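Local coordinates for activator of Hsp90 ATPase homologue 1/2-like C-terminal domain-containing protein (PDB 3PU2) that is of unknown function but belongs to the AHA1 family and may, like some relatives, bind a hydrophobic ligand or act on Hsp90, at residues Ser11-Leu15 against Tyr125-Arg131; Arg18-Ala22 against Tyr147-Asp151; Pro25-Trp29 against Ala83-Leu89; Lys58-Gln64 against Gly75-Ile81. One frame throughout, in Å; residues are numbered along the deposited sequence.

In the fold
Along the chain, contact 1 (11-15 with 125-131) closes a long loop, tying the start of strand 14-21 to the turn and first residues of helix 130-135. Contact 2 (18-22 with 147-151) starts further along the same strand and ends on helix 139-156, beyond the close of contact 1, so these two loops cross. Within both lies contact 3, where helix 25-33 meets the turn joining strands 73-84 and 88-93, and within that lies contact 4, the hairpin of strands 61-67 and 73-84. Contacts 2 and 3 meet through Phe21, Leu150 and Leu28; contacts 3 and 4 meet through Leu89 and Val80. Contacts 1 to 3 tie helical parts to the antiparallel sheet; contact 4 joins two strands within it.

Contact 1. Residues Ser11-Leu15 against Tyr125-Arg131; sequences SATRL and YATPEAR
Three hydrogen bonds join Ser11-Leu15 to Tyr125-Arg131, and all use carbonyls of the first segment. One runs from Tyr125 N to Thr13 O, 2.8 Å long and almost straight at 178°. Arg131, at the start of helix 130-135, contributes two weak ones, its NE and NH2 both reaching Ser11 O, which lies near the guanidinium plane at its edge; the NH2 bond is 3.1 Å long. The arginine side chain bends at its second and third torsions, and these bends bring NE and NH2 to Ser11 O. A CA-H...O contact brings Pro128 CA to within 3.1 Å of Ala12 O. These bonds belong to the place where strand 14-21 begins beside the end of strand 116-124, its neighbour in the antiparallel sheet, just as the chain leaves that strand for helix 130-135. Ahead of the helix, Thr127 OG1 accepts a weak capping bond from Ala130 N.

The apolar contacts lie around this framework. Thr13 CG2 sits alongside the Pro128 ring, 3.3 Å from Pro128 CG, the two side chains pointing the same way. Leu15 meets two partners: CD1 comes within 3.7 Å of Tyr125 CE2, while CG packs on Arg131 CD and CD2 lies over one guanidinium face. Were Arg131 an alanine, Ser11 O is likely to lose both guanidinium donors, and a gap would probably open beside Leu15.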
loop_
_atom_site.group_PDB
_atom_site.type_symbol
_atom_site.label_atom_id
_atom_site.label_comp_id
_atom_site.label_asym_id
_atom_site.label_seq_id
_atom_site.Cartn_x
_atom_site.Cartn_y
_atom_site.Cartn_z
ATOM N N SER A 11 -9.641 -8.365 -12.557
ATOM C CA SER A 11 -9.867 -9.693 -13.121
ATOM C C SER A 11 -10.108 -10.735 -12.028
ATOM O O SER A 11 -10.237 -10.399 -10.849
ATOM C CB SER A 11 -8.683 -10.120 -14.003
ATOM O OG SER A 11 -7.498 -10.284 -13.249
ATOM N N ALA A 12 -10.163 -12.001 -12.431
ATOM C CA ALA A 12 -10.418 -13.105 -11.511
ATOM C C ALA A 12 -9.372 -13.278 -10.412
ATOM O O ALA A 12 -9.635 -13.935 -9.401
ATOM C CB ALA A 12 -10.561 -14.404 -12.298
ATOM N N THR A 13 -8.188 -12.706 -10.612
ATOM C CA THR A 13 -7.128 -12.813 -9.621
ATOM C C THR A 13 -6.396 -11.491 -9.476
ATOM O O THR A 13 -5.279 -11.462 -8.970
ATOM C CB THR A 13 -6.068 -13.884 -10.003
ATOM O OG1 THR A 13 -5.337 -13.445 -11.157
ATOM C CG2 THR A 13 -6.725 -15.239 -10.299
ATOM N N ARG A 14 -7.026 -10.396 -9.892
ATOM C CA ARG A 14 -6.378 -9.091 -9.830
ATOM C C ARG A 14 -7.310 -7.990 -9.318
ATOM O O ARG A 14 -8.453 -7.896 -9.758
ATOM C CB ARG A 14 -5.876 -8.748 -11.232
ATOM C CG ARG A 14 -5.077 -7.480 -11.365
ATOM C CD ARG A 14 -4.898 -7.138 -12.834
ATOM N NE ARG A 14 -4.110 -5.928 -13.046
ATOM C CZ ARG A 14 -2.809 -5.837 -12.793
ATOM N NH1 ARG A 14 -2.161 -6.887 -12.317
ATOM N NH2 ARG A 14 -2.152 -4.705 -13.030
ATOM N N LEU A 15 -6.829 -7.172 -8.382
ATOM C CA LEU A 15 -7.625 -6.068 -7.841
ATOM C C LEU A 15 -6.948 -4.756 -8.170
ATOM O O LEU A 15 -5.734 -4.624 -8.030
ATOM C CB LEU A 15 -7.810 -6.198 -6.324
ATOM C CG LEU A 15 -8.923 -7.164 -5.898
ATOM C CD1 LEU A 15 -8.903 -7.372 -4.390
ATOM C CD2 LEU A 15 -10.256 -6.615 -6.343
ATOM N N TYR A 125 -3.207 -11.837 -7.183
ATOM C CA TYR A 125 -3.327 -12.913 -6.206
ATOM C C TYR A 125 -2.969 -14.287 -6.769
ATOM O O TYR A 125 -2.911 -14.477 -7.985
ATOM C CB TYR A 125 -4.751 -12.909 -5.637
ATOM C CG TYR A 125 -5.037 -11.671 -4.814
ATOM C CD1 TYR A 125 -4.637 -11.590 -3.472
ATOM C CD2 TYR A 125 -5.627 -10.546 -5.387
ATOM C CE1 TYR A 125 -4.809 -10.422 -2.730
ATOM C CE2 TYR A 125 -5.798 -9.368 -4.647
ATOM C CZ TYR A 125 -5.379 -9.322 -3.328
ATOM O OH TYR A 125 -5.460 -8.159 -2.624
ATOM N N ALA A 126 -2.727 -15.239 -5.872
ATOM C CA ALA A 126 -2.346 -16.601 -6.254
ATOM C C ALA A 126 -3.400 -17.281 -7.095
ATOM O O ALA A 126 -3.163 -17.645 -8.243
ATOM C CB ALA A 126 -2.085 -17.436 -5.017
ATOM N N THR A 127 -4.570 -17.451 -6.500
ATOM C CA THR A 127 -5.692 -18.115 -7.152
ATOM C C THR A 127 -6.867 -17.157 -7.310
ATOM O O THR A 127 -6.798 -16.009 -6.890
ATOM C CB THR A 127 -6.135 -19.349 -6.315
ATOM O OG1 THR A 127 -6.455 -18.940 -4.974
ATOM C CG2 THR A 127 -5.013 -20.378 -6.261
ATOM N N PRO A 128 -7.946 -17.604 -7.961
ATOM C CA PRO A 128 -9.042 -16.641 -8.069
ATOM C C PRO A 128 -9.869 -16.664 -6.779
ATOM O O PRO A 128 -10.665 -15.766 -6.529
ATOM C CB PRO A 128 -9.820 -17.131 -9.289
ATOM C CG PRO A 128 -8.760 -17.806 -10.114
ATOM C CD PRO A 128 -8.021 -18.589 -9.050
ATOM N N GLU A 129 -9.675 -17.694 -5.963
ATOM C CA GLU A 129 -10.402 -17.800 -4.699
ATOM C C GLU A 129 -9.628 -17.063 -3.588
ATOM O O GLU A 129 -10.158 -16.812 -2.503
ATOM C CB GLU A 129 -10.627 -19.273 -4.315
ATOM C CG GLU A 129 -9.349 -20.096 -4.195
ATOM C CD GLU A 129 -9.018 -20.889 -5.457
ATOM O OE1 GLU A 129 -9.287 -20.389 -6.577
ATOM O OE2 GLU A 129 -8.471 -22.009 -5.317
ATOM N N ALA A 130 -8.370 -16.724 -3.867
ATOM C CA ALA A 130 -7.543 -15.984 -2.915
ATOM C C ALA A 130 -7.947 -14.533 -3.107
ATOM O O ALA A 130 -7.928 -13.733 -2.177
ATOM C CB ALA A 130 -6.067 -16.155 -3.239
ATOM N N ARG A 131 -8.312 -14.215 -4.342
ATOM C CA ARG A 131 -8.754 -12.884 -4.715
ATOM C C ARG A 131 -10.157 -12.769 -4.130
ATOM O O ARG A 131 -10.648 -11.670 -3.871
ATOM C CB ARG A 131 -8.795 -12.775 -6.247
ATOM C CG ARG A 131 -8.718 -11.372 -6.816
ATOM C CD ARG A 131 -9.954 -10.592 -6.479
ATOM N NE ARG A 131 -10.625 -10.097 -7.670
ATOM C CZ ARG A 131 -11.939 -9.951 -7.764
ATOM N NH1 ARG A 131 -12.715 -10.268 -6.736
ATOM N NH2 ARG A 131 -12.475 -9.485 -8.880
#

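Contact 2. Residues Arg18-Ala22 against Tyr147-Asp151; sequences RRHFA and YRHLD
Arg18-Ala22 against Tyr147-Asp151 is one point where the C-terminal helix of this Bet v 1-like, helix-grip fold packs against its antiparallel sheet. The strand and helix segments run nearly parallel, their axes 13° apart and 10.0 Å distant at closest approach. Phe21 turns its edge toward the face of Tyr147 in an offset edge-to-face pair, with ring centroids 5.3 Å apart and planes at 83°. Its CZ reaches Tyr147 CD1, while the neighbouring CE1 of Phe21 lies 3.6 Å from Leu150 CD2.

Beside the rings, Arg19 forms a salt bridge from NH2 to Asp151 OD2 at 2.6 Å. The carboxylate oxygen is met from above its own plane and lies somewhat out of the guanidinium plane, the two flat groups standing almost perpendicular. The arginine chain leaves its backbone with CG opposite the N atom (chi1 168°), bends further out and passes Tyr147, where Arg19 NE comes within 3.4 Å of Tyr147 CB. Without the guanidinium, as with a leucine at Arg19, the Asp151 carboxylate would probably lack this charged mate.

Leu28 of helix 25-33 packs against both Phe21 and Leu150, and Trp41 touches Tyr147 and Leu150. On the sheet side, in strand 116-124, Leu119 touches the side chains of both Phe21 and Tyr147, and Met121 that of Tyr147.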
loop_
_atom_site.group_PDB
_atom_site.type_symbol
_atom_site.label_atom_id
_atom_site.label_comp_id
_atom_site.label_asym_id
_atom_site.label_seq_id
_atom_site.Cartn_x
_atom_site.Cartn_y
_atom_site.Cartn_z
ATOM N N ARG A 18 -7.410 3.222 -7.625
ATOM C CA ARG A 18 -6.848 4.478 -8.102
ATOM C C ARG A 18 -7.291 5.569 -7.141
ATOM O O ARG A 18 -8.425 5.567 -6.669
ATOM C CB ARG A 18 -7.349 4.792 -9.517
ATOM C CG ARG A 18 -6.967 3.754 -10.568
ATOM C CD ARG A 18 -7.144 4.286 -11.982
ATOM N NE ARG A 18 -8.546 4.502 -12.325
ATOM C CZ ARG A 18 -8.964 4.996 -13.488
ATOM N NH1 ARG A 18 -8.083 5.328 -14.423
ATOM N NH2 ARG A 18 -10.261 5.147 -13.718
ATOM N N ARG A 19 -6.401 6.504 -6.851
ATOM C CA ARG A 19 -6.729 7.576 -5.930
ATOM C C ARG A 19 -5.901 8.827 -6.207
ATOM O O ARG A 19 -4.710 8.744 -6.493
ATOM C CB ARG A 19 -6.494 7.085 -4.499
ATOM C CG ARG A 19 -6.517 8.160 -3.417
ATOM C CD ARG A 19 -7.905 8.411 -2.820
ATOM N NE ARG A 19 -7.767 8.708 -1.397
ATOM C CZ ARG A 19 -8.078 9.857 -0.812
ATOM N NH1 ARG A 19 -8.570 10.866 -1.519
ATOM N NH2 ARG A 19 -7.884 9.993 0.491
ATOM N N HIS A 20 -6.541 9.987 -6.123
ATOM C CA HIS A 20 -5.865 11.254 -6.356
ATOM C C HIS A 20 -5.234 11.750 -5.059
ATOM O O HIS A 20 -5.749 11.510 -3.971
ATOM C CB HIS A 20 -6.864 12.287 -6.860
ATOM C CG HIS A 20 -6.244 13.604 -7.203
ATOM N ND1 HIS A 20 -5.419 13.776 -8.292
ATOM C CD2 HIS A 20 -6.325 14.811 -6.596
ATOM C CE1 HIS A 20 -5.018 15.034 -8.344
ATOM N NE2 HIS A 20 -5.554 15.683 -7.326
ATOM N N PHE A 21 -4.115 12.447 -5.180
ATOM C CA PHE A 21 -3.405 12.965 -4.024
ATOM C C PHE A 21 -2.866 14.337 -4.395
ATOM O O PHE A 21 -2.293 14.516 -5.469
ATOM C CB PHE A 21 -2.229 12.041 -3.648
ATOM C CG PHE A 21 -2.628 10.806 -2.876
ATOM C CD1 PHE A 21 -3.016 10.896 -1.541
ATOM C CD2 PHE A 21 -2.640 9.560 -3.487
ATOM C CE1 PHE A 21 -3.414 9.759 -0.829
ATOM C CE2 PHE A 21 -3.039 8.424 -2.785
ATOM C CZ PHE A 21 -3.426 8.528 -1.456
ATOM N N ALA A 22 -3.039 15.299 -3.495
ATOM C CA ALA A 22 -2.577 16.656 -3.732
ATOM C C ALA A 22 -1.106 16.825 -3.372
ATOM O O ALA A 22 -0.782 17.370 -2.318
ATOM C CB ALA A 22 -3.428 17.634 -2.930
ATOM N N TYR A 147 -5.544 6.231 3.199
ATOM C CA TYR A 147 -5.273 7.343 2.298
ATOM C C TYR A 147 -5.760 8.648 2.909
ATOM O O TYR A 147 -5.120 9.697 2.757
ATOM C CB TYR A 147 -5.911 7.109 0.936
ATOM C CG TYR A 147 -5.263 5.974 0.185
ATOM C CD1 TYR A 147 -3.903 5.701 0.338
ATOM C CD2 TYR A 147 -6.003 5.162 -0.677
ATOM C CE1 TYR A 147 -3.302 4.655 -0.344
ATOM C CE2 TYR A 147 -5.404 4.110 -1.362
ATOM C CZ TYR A 147 -4.061 3.868 -1.188
ATOM O OH TYR A 147 -3.469 2.841 -1.865
ATOM N N ARG A 148 -6.879 8.580 3.623
ATOM C CA ARG A 148 -7.405 9.763 4.290
ATOM C C ARG A 148 -6.308 10.253 5.240
ATOM O O ARG A 148 -6.020 11.439 5.317
ATOM C CB ARG A 148 -8.678 9.411 5.060
ATOM C CG ARG A 148 -9.558 10.606 5.373
ATOM C CD ARG A 148 -10.945 10.179 5.838
ATOM N NE ARG A 148 -11.725 9.540 4.777
ATOM C CZ ARG A 148 -11.886 8.226 4.645
ATOM N NH1 ARG A 148 -11.322 7.395 5.512
ATOM N NH2 ARG A 148 -12.621 7.747 3.650
ATOM N N HIS A 149 -5.687 9.323 5.955
ATOM C CA HIS A 149 -4.594 9.663 6.860
ATOM C C HIS A 149 -3.487 10.362 6.081
ATOM O O HIS A 149 -2.926 11.362 6.537
ATOM C CB HIS A 149 -4.003 8.401 7.478
ATOM C CG HIS A 149 -4.920 7.704 8.422
ATOM N ND1 HIS A 149 -4.813 6.358 8.699
ATOM C CD2 HIS A 149 -5.936 8.167 9.186
ATOM C CE1 HIS A 149 -5.724 6.023 9.593
ATOM N NE2 HIS A 149 -6.418 7.102 9.906
ATOM N N LEU A 150 -3.172 9.800 4.912
ATOM C CA LEU A 150 -2.123 10.319 4.052
ATOM C C LEU A 150 -2.443 11.728 3.586
ATOM O O LEU A 150 -1.548 12.575 3.477
ATOM C CB LEU A 150 -1.914 9.389 2.855
ATOM C CG LEU A 150 -0.785 9.739 1.878
ATOM C CD1 LEU A 150 0.486 10.089 2.647
ATOM C CD2 LEU A 150 -0.555 8.573 0.926
ATOM N N ASP A 151 -3.722 11.980 3.320
ATOM C CA ASP A 151 -4.137 13.309 2.886
ATOM C C ASP A 151 -3.755 14.344 3.945
ATOM O O ASP A 151 -3.108 15.349 3.636
ATOM C CB ASP A 151 -5.652 13.369 2.653
ATOM C CG ASP A 151 -6.057 12.920 1.256
ATOM O OD1 ASP A 151 -5.268 13.126 0.307
ATOM O OD2 ASP A 151 -7.179 12.384 1.106
#

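Contact 3. Residues Pro25-Trp29 against Ala83-Leu89; sequences PEQLW and AEPPHRL
A chi1 of 174°, which sets CG opposite the backbone N, and a chi2 of -83° carry the Trp29 indole from helix 25-33 across to the Ala83-Leu89 segment. Pro85 and Pro86 lie over one and the same face of the indole. Pro85 CA stands 3.8 Å from the centroid of the six-membered ring of Trp29, only 7° off its normal, a CH-pi contact; CB of the same proline meets CE2. Pro86, which follows a cis peptide bond, places its CB 3.6 Å from Trp29 CB, nearer the root of the side chain.

The turn itself links strands 73-84 and 88-93 of the antiparallel sheet and carries a classic beta bulge, His87 and Arg88 both facing Glu84. Across this bulge, Arg88 NH2 forms a salt bridge with Glu84 OE2, 2.5 Å long, the acceptor lying in the guanidinium plane and being approached from the syn side of the carboxylate.

The far end of the indole is directed at the strands. Arg88 O meets its edge, 3.3 Å from Trp29 CH2. Leu89 CD1 lies 3.7 Å from Trp29 CH2 as well. Closer to the helix start, Pro86 CG approaches the Glu26 carboxylate at OE2.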
loop_
_atom_site.group_PDB
_atom_site.type_symbol
_atom_site.label_atom_id
_atom_site.label_comp_id
_atom_site.label_asym_id
_atom_site.label_seq_id
_atom_site.Cartn_x
_atom_site.Cartn_y
_atom_site.Cartn_z
ATOM N N PRO A 25 4.527 13.868 -7.377
ATOM C CA PRO A 25 4.924 12.462 -7.267
ATOM C C PRO A 25 6.191 12.227 -6.443
ATOM O O PRO A 25 6.367 11.163 -5.861
ATOM C CB PRO A 25 5.058 12.021 -8.730
ATOM C CG PRO A 25 5.315 13.303 -9.464
ATOM C CD PRO A 25 4.387 14.265 -8.786
ATOM N N GLU A 26 7.059 13.228 -6.379
ATOM C CA GLU A 26 8.297 13.109 -5.622
ATOM C C GLU A 26 8.000 13.048 -4.132
ATOM O O GLU A 26 8.738 12.433 -3.359
ATOM C CB GLU A 26 9.212 14.311 -5.890
ATOM C CG GLU A 26 9.804 14.413 -7.295
ATOM C CD GLU A 26 8.754 14.546 -8.388
ATOM O OE1 GLU A 26 7.641 15.035 -8.100
ATOM O OE2 GLU A 26 9.052 14.176 -9.545
ATOM N N GLN A 27 6.924 13.712 -3.728
ATOM C CA GLN A 27 6.542 13.744 -2.325
ATOM C C GLN A 27 5.733 12.514 -2.008
ATOM O O GLN A 27 5.849 11.947 -0.927
ATOM C CB GLN A 27 5.696 14.973 -2.023
ATOM C CG GLN A 27 6.344 16.289 -2.364
ATOM C CD GLN A 27 5.380 17.437 -2.195
ATOM O OE1 GLN A 27 4.313 17.457 -2.811
ATOM N NE2 GLN A 27 5.745 18.401 -1.355
ATOM N N LEU A 28 4.905 12.101 -2.955
ATOM C CA LEU A 28 4.082 10.934 -2.735
ATOM C C LEU A 28 4.952 9.683 -2.628
ATOM O O LEU A 28 4.690 8.805 -1.803
ATOM C CB LEU A 28 3.071 10.781 -3.861
ATOM C CG LEU A 28 1.951 9.813 -3.488
ATOM C CD1 LEU A 28 1.385 10.230 -2.147
ATOM C CD2 LEU A 28 0.865 9.813 -4.547
ATOM N N TRP A 29 5.988 9.603 -3.457
ATOM C CA TRP A 29 6.898 8.462 -3.434
ATOM C C TRP A 29 7.622 8.407 -2.089
ATOM O O TRP A 29 7.863 7.325 -1.558
ATOM C CB TRP A 29 7.907 8.560 -4.596
ATOM C CG TRP A 29 9.004 7.518 -4.606
ATOM C CD1 TRP A 29 10.180 7.540 -3.898
ATOM C CD2 TRP A 29 8.998 6.286 -5.325
ATOM N NE1 TRP A 29 10.903 6.393 -4.131
ATOM C CE2 TRP A 29 10.198 5.605 -5.001
ATOM C CE3 TRP A 29 8.096 5.686 -6.205
ATOM C CZ2 TRP A 29 10.514 4.359 -5.532
ATOM C CZ3 TRP A 29 8.408 4.447 -6.734
ATOM C CH2 TRP A 29 9.609 3.793 -6.395
ATOM N N ALA A 83 12.241 -0.935 -8.907
ATOM C CA ALA A 83 11.904 0.411 -8.449
ATOM C C ALA A 83 12.436 1.535 -9.341
ATOM O O ALA A 83 13.653 1.764 -9.441
ATOM C CB ALA A 83 12.400 0.609 -7.009
ATOM N N GLU A 84 11.501 2.248 -9.961
ATOM C CA GLU A 84 11.811 3.366 -10.842
ATOM C C GLU A 84 11.288 4.688 -10.244
ATOM O O GLU A 84 10.269 5.221 -10.688
ATOM C CB GLU A 84 11.158 3.116 -12.199
ATOM C CG GLU A 84 11.591 1.817 -12.863
ATOM C CD GLU A 84 10.639 1.368 -13.962
ATOM O OE1 GLU A 84 10.060 2.233 -14.656
ATOM O OE2 GLU A 84 10.477 0.143 -14.139
ATOM N N PRO A 85 11.970 5.227 -9.218
ATOM C CA PRO A 85 11.460 6.486 -8.661
ATOM C C PRO A 85 11.321 7.610 -9.676
ATOM O O PRO A 85 12.244 7.874 -10.443
ATOM C CB PRO A 85 12.456 6.823 -7.529
ATOM C CG PRO A 85 13.682 5.947 -7.789
ATOM C CD PRO A 85 13.075 4.686 -8.398
ATOM N N PRO A 86 10.171 8.305 -9.667
ATOM C CA PRO A 86 9.096 7.991 -8.724
ATOM C C PRO A 86 7.818 7.289 -9.207
ATOM O O PRO A 86 6.856 7.176 -8.445
ATOM C CB PRO A 86 8.950 9.281 -7.954
ATOM C CG PRO A 86 9.089 10.302 -9.056
ATOM C CD PRO A 86 10.175 9.753 -9.968
ATOM N N HIS A 87 7.806 6.777 -10.432
ATOM C CA HIS A 87 6.572 6.350 -11.080
ATOM C C HIS A 87 6.175 4.899 -10.929
ATOM O O HIS A 87 5.030 4.538 -11.200
ATOM C CB HIS A 87 6.589 6.666 -12.582
ATOM C CG HIS A 87 7.914 7.130 -13.109
ATOM N ND1 HIS A 87 8.272 8.461 -13.150
ATOM C CD2 HIS A 87 8.948 6.447 -13.659
ATOM C CE1 HIS A 87 9.466 8.578 -13.707
ATOM N NE2 HIS A 87 9.898 7.371 -14.023
ATOM N N ARG A 88 7.106 4.059 -10.518
ATOM C CA ARG A 88 6.760 2.656 -10.413
ATOM C C ARG A 88 7.530 1.891 -9.359
ATOM O O ARG A 88 8.712 2.135 -9.131
ATOM C CB ARG A 88 6.952 1.998 -11.780
ATOM C CG ARG A 88 6.082 0.790 -11.992
ATOM C CD ARG A 88 6.142 0.287 -13.425
ATOM N NE ARG A 88 7.456 -0.235 -13.783
ATOM C CZ ARG A 88 7.642 -1.282 -14.579
ATOM N NH1 ARG A 88 6.596 -1.916 -15.095
ATOM N NH2 ARG A 88 8.867 -1.696 -14.863
ATOM N N LEU A 89 6.839 0.972 -8.700
ATOM C CA LEU A 89 7.452 0.125 -7.680
ATOM C C LEU A 89 6.656 -1.162 -7.652
ATOM O O LEU A 89 5.420 -1.158 -7.720
ATOM C CB LEU A 89 7.415 0.774 -6.296
ATOM C CG LEU A 89 8.044 -0.088 -5.196
ATOM C CD1 LEU A 89 9.427 0.404 -4.897
ATOM C CD2 LEU A 89 7.207 -0.009 -3.932
#

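Contact 4. Residues Lys58-Gln64 against Gly75-Ile81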
loop_
_atom_site.group_PDB
_atom_site.type_symbol
_atom_site.label_atom_id
_atom_site.label_comp_id
_atom_site.label_asym_id
_atom_site.label_seq_id
_atom_site.Cartn_x
_atom_site.Cartn_y
_atom_site.Cartn_z
ATOM N N LYS A 58 15.772 -2.530 -6.128
ATOM C CA LYS A 58 15.753 -3.970 -6.417
ATOM C C LYS A 58 16.396 -4.825 -5.311
ATOM O O LYS A 58 17.461 -4.491 -4.775
ATOM C CB LYS A 58 16.434 -4.266 -7.762
ATOM C CG LYS A 58 16.210 -5.701 -8.258
ATOM C CD LYS A 58 16.886 -5.988 -9.601
ATOM C CE LYS A 58 16.256 -5.202 -10.746
ATOM N NZ LYS A 58 16.934 -5.489 -12.048
ATOM N N GLY A 59 15.715 -5.920 -4.969
ATOM C CA GLY A 59 16.187 -6.841 -3.941
ATOM C C GLY A 59 15.895 -6.374 -2.526
ATOM O O GLY A 59 16.137 -7.090 -1.555
ATOM N N GLY A 60 15.362 -5.163 -2.415
ATOM C CA GLY A 60 15.058 -4.603 -1.112
ATOM C C GLY A 60 14.131 -5.427 -0.243
ATOM O O GLY A 60 13.295 -6.185 -0.732
ATOM N N LEU A 61 14.290 -5.264 1.063
ATOM C CA LEU A 61 13.472 -5.966 2.032
ATOM C C LEU A 61 12.329 -5.073 2.492
ATOM O O LEU A 61 12.475 -3.860 2.599
ATOM C CB LEU A 61 14.312 -6.390 3.246
ATOM C CG LEU A 61 13.571 -7.035 4.430
ATOM C CD1 LEU A 61 12.605 -8.113 3.942
ATOM C CD2 LEU A 61 14.581 -7.626 5.406
ATOM N N ILE A 62 11.188 -5.698 2.736
ATOM C CA ILE A 62 10.000 -5.022 3.216
ATOM C C ILE A 62 9.542 -5.826 4.417
ATOM O O ILE A 62 9.277 -7.024 4.301
ATOM C CB ILE A 62 8.862 -5.030 2.170
ATOM C CG1 ILE A 62 9.103 -3.962 1.110
ATOM C CG2 ILE A 62 7.533 -4.779 2.852
ATOM C CD1 ILE A 62 8.077 -4.004 0.002
ATOM N N ARG A 63 9.461 -5.172 5.568
ATOM C CA ARG A 63 9.015 -5.833 6.787
ATOM C C ARG A 63 8.136 -4.848 7.551
ATOM O O ARG A 63 8.594 -3.765 7.900
ATOM C CB ARG A 63 10.232 -6.259 7.621
ATOM C CG ARG A 63 9.913 -6.899 8.967
ATOM C CD ARG A 63 8.853 -7.984 8.841
ATOM N NE ARG A 63 8.515 -8.572 10.141
ATOM C CZ ARG A 63 7.520 -9.435 10.344
ATOM N NH1 ARG A 63 6.747 -9.822 9.332
ATOM N NH2 ARG A 63 7.299 -9.917 11.559
ATOM N N GLN A 64 6.875 -5.212 7.785
ATOM C CA GLN A 64 5.934 -4.337 8.496
ATOM C C GLN A 64 5.198 -5.066 9.612
ATOM O O GLN A 64 4.776 -6.217 9.447
ATOM C CB GLN A 64 4.919 -3.748 7.508
ATOM C CG GLN A 64 5.598 -2.999 6.365
ATOM C CD GLN A 64 4.633 -2.403 5.344
ATOM O OE1 GLN A 64 3.869 -3.117 4.699
ATOM N NE2 GLN A 64 4.688 -1.089 5.184
ATOM N N GLY A 75 1.761 -8.934 10.795
ATOM C CA GLY A 75 2.801 -8.406 9.946
ATOM C C GLY A 75 2.907 -9.012 8.571
ATOM O O GLY A 75 2.219 -9.983 8.226
ATOM N N LEU A 76 3.796 -8.428 7.780
ATOM C CA LEU A 76 4.009 -8.901 6.435
ATOM C C LEU A 76 5.458 -8.695 6.015
ATOM O O LEU A 76 6.162 -7.840 6.542
ATOM C CB LEU A 76 3.046 -8.189 5.474
ATOM C CG LEU A 76 3.231 -6.701 5.200
ATOM C CD1 LEU A 76 4.415 -6.506 4.252
ATOM C CD2 LEU A 76 1.964 -6.152 4.571
ATOM N N THR A 77 5.889 -9.515 5.073
ATOM C CA THR A 77 7.233 -9.450 4.546
ATOM C C THR A 77 7.046 -9.433 3.048
ATOM O O THR A 77 6.010 -9.870 2.539
ATOM C CB THR A 77 8.042 -10.695 4.907
ATOM O OG1 THR A 77 7.660 -11.146 6.211
ATOM C CG2 THR A 77 9.519 -10.370 4.913
ATOM N N GLY A 78 8.042 -8.923 2.346
ATOM C CA GLY A 78 7.964 -8.866 0.904
ATOM C C GLY A 78 9.327 -8.469 0.403
ATOM O O GLY A 78 10.236 -8.164 1.186
ATOM N N ARG A 79 9.470 -8.458 -0.912
ATOM C CA ARG A 79 10.730 -8.108 -1.526
ATOM C C ARG A 79 10.443 -7.102 -2.628
ATOM O O ARG A 79 9.453 -7.241 -3.341
ATOM C CB ARG A 79 11.345 -9.374 -2.126
ATOM C CG ARG A 79 12.858 -9.429 -2.116
ATOM C CD ARG A 79 13.401 -9.211 -0.716
ATOM N NE ARG A 79 14.412 -10.197 -0.356
ATOM C CZ ARG A 79 15.228 -10.077 0.686
ATOM N NH1 ARG A 79 15.156 -9.008 1.469
ATOM N NH2 ARG A 79 16.114 -11.029 0.947
ATOM N N VAL A 80 11.276 -6.081 -2.763
ATOM C CA VAL A 80 11.085 -5.147 -3.858
ATOM C C VAL A 80 11.630 -5.839 -5.124
ATOM O O VAL A 80 12.782 -6.263 -5.144
ATOM C CB VAL A 80 11.870 -3.865 -3.625
ATOM C CG1 VAL A 80 11.684 -2.931 -4.789
ATOM C CG2 VAL A 80 11.408 -3.209 -2.355
ATOM N N ILE A 81 10.800 -5.962 -6.164
ATOM C CA ILE A 81 11.195 -6.600 -7.429
ATOM C C ILE A 81 11.843 -5.600 -8.370
ATOM O O ILE A 81 12.765 -5.932 -9.104
ATOM C CB ILE A 81 10.000 -7.183 -8.175
ATOM C CG1 ILE A 81 9.192 -8.102 -7.264
ATOM C CG2 ILE A 81 10.473 -7.975 -9.351
ATOM C CD1 ILE A 81 10.014 -9.151 -6.553
#
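Leu76 and Gln64 lie side by side and point the same way, bringing Gln64 OE1 within 3.5 Å of Leu76 CD1. That methyl also meets CG2 of Ile62, whose side chain crosses Leu76 obliquely, while Ile62 CD1 lies 4.2 Å from Val80 CG2. Leu61, Arg63, Thr77 and Arg79 occupy the other face. There Arg63 bends at its second torsion (chi2 48°), and its NH1 makes a weak bond to Leu76 O, which lies at the guanidinium edge, near its plane.

The backbones form an antiparallel ladder, with Ile62-Gly78 and Gln64-Leu76 as hydrogen-bonded pairs. Gln64 N to Leu76 O is 3.0 Å, Leu76 N to Gln64 O 2.9 Å. Beyond the regular strand, Gly60 O accepts from Val80 N and Gly59 N gives to Val80 O.

This hairpin of strands 61-67 and 73-84 stands between two further strands: 49-54 touches Ile62 through Phe54, and 88-93 meets Val80 through Leu89.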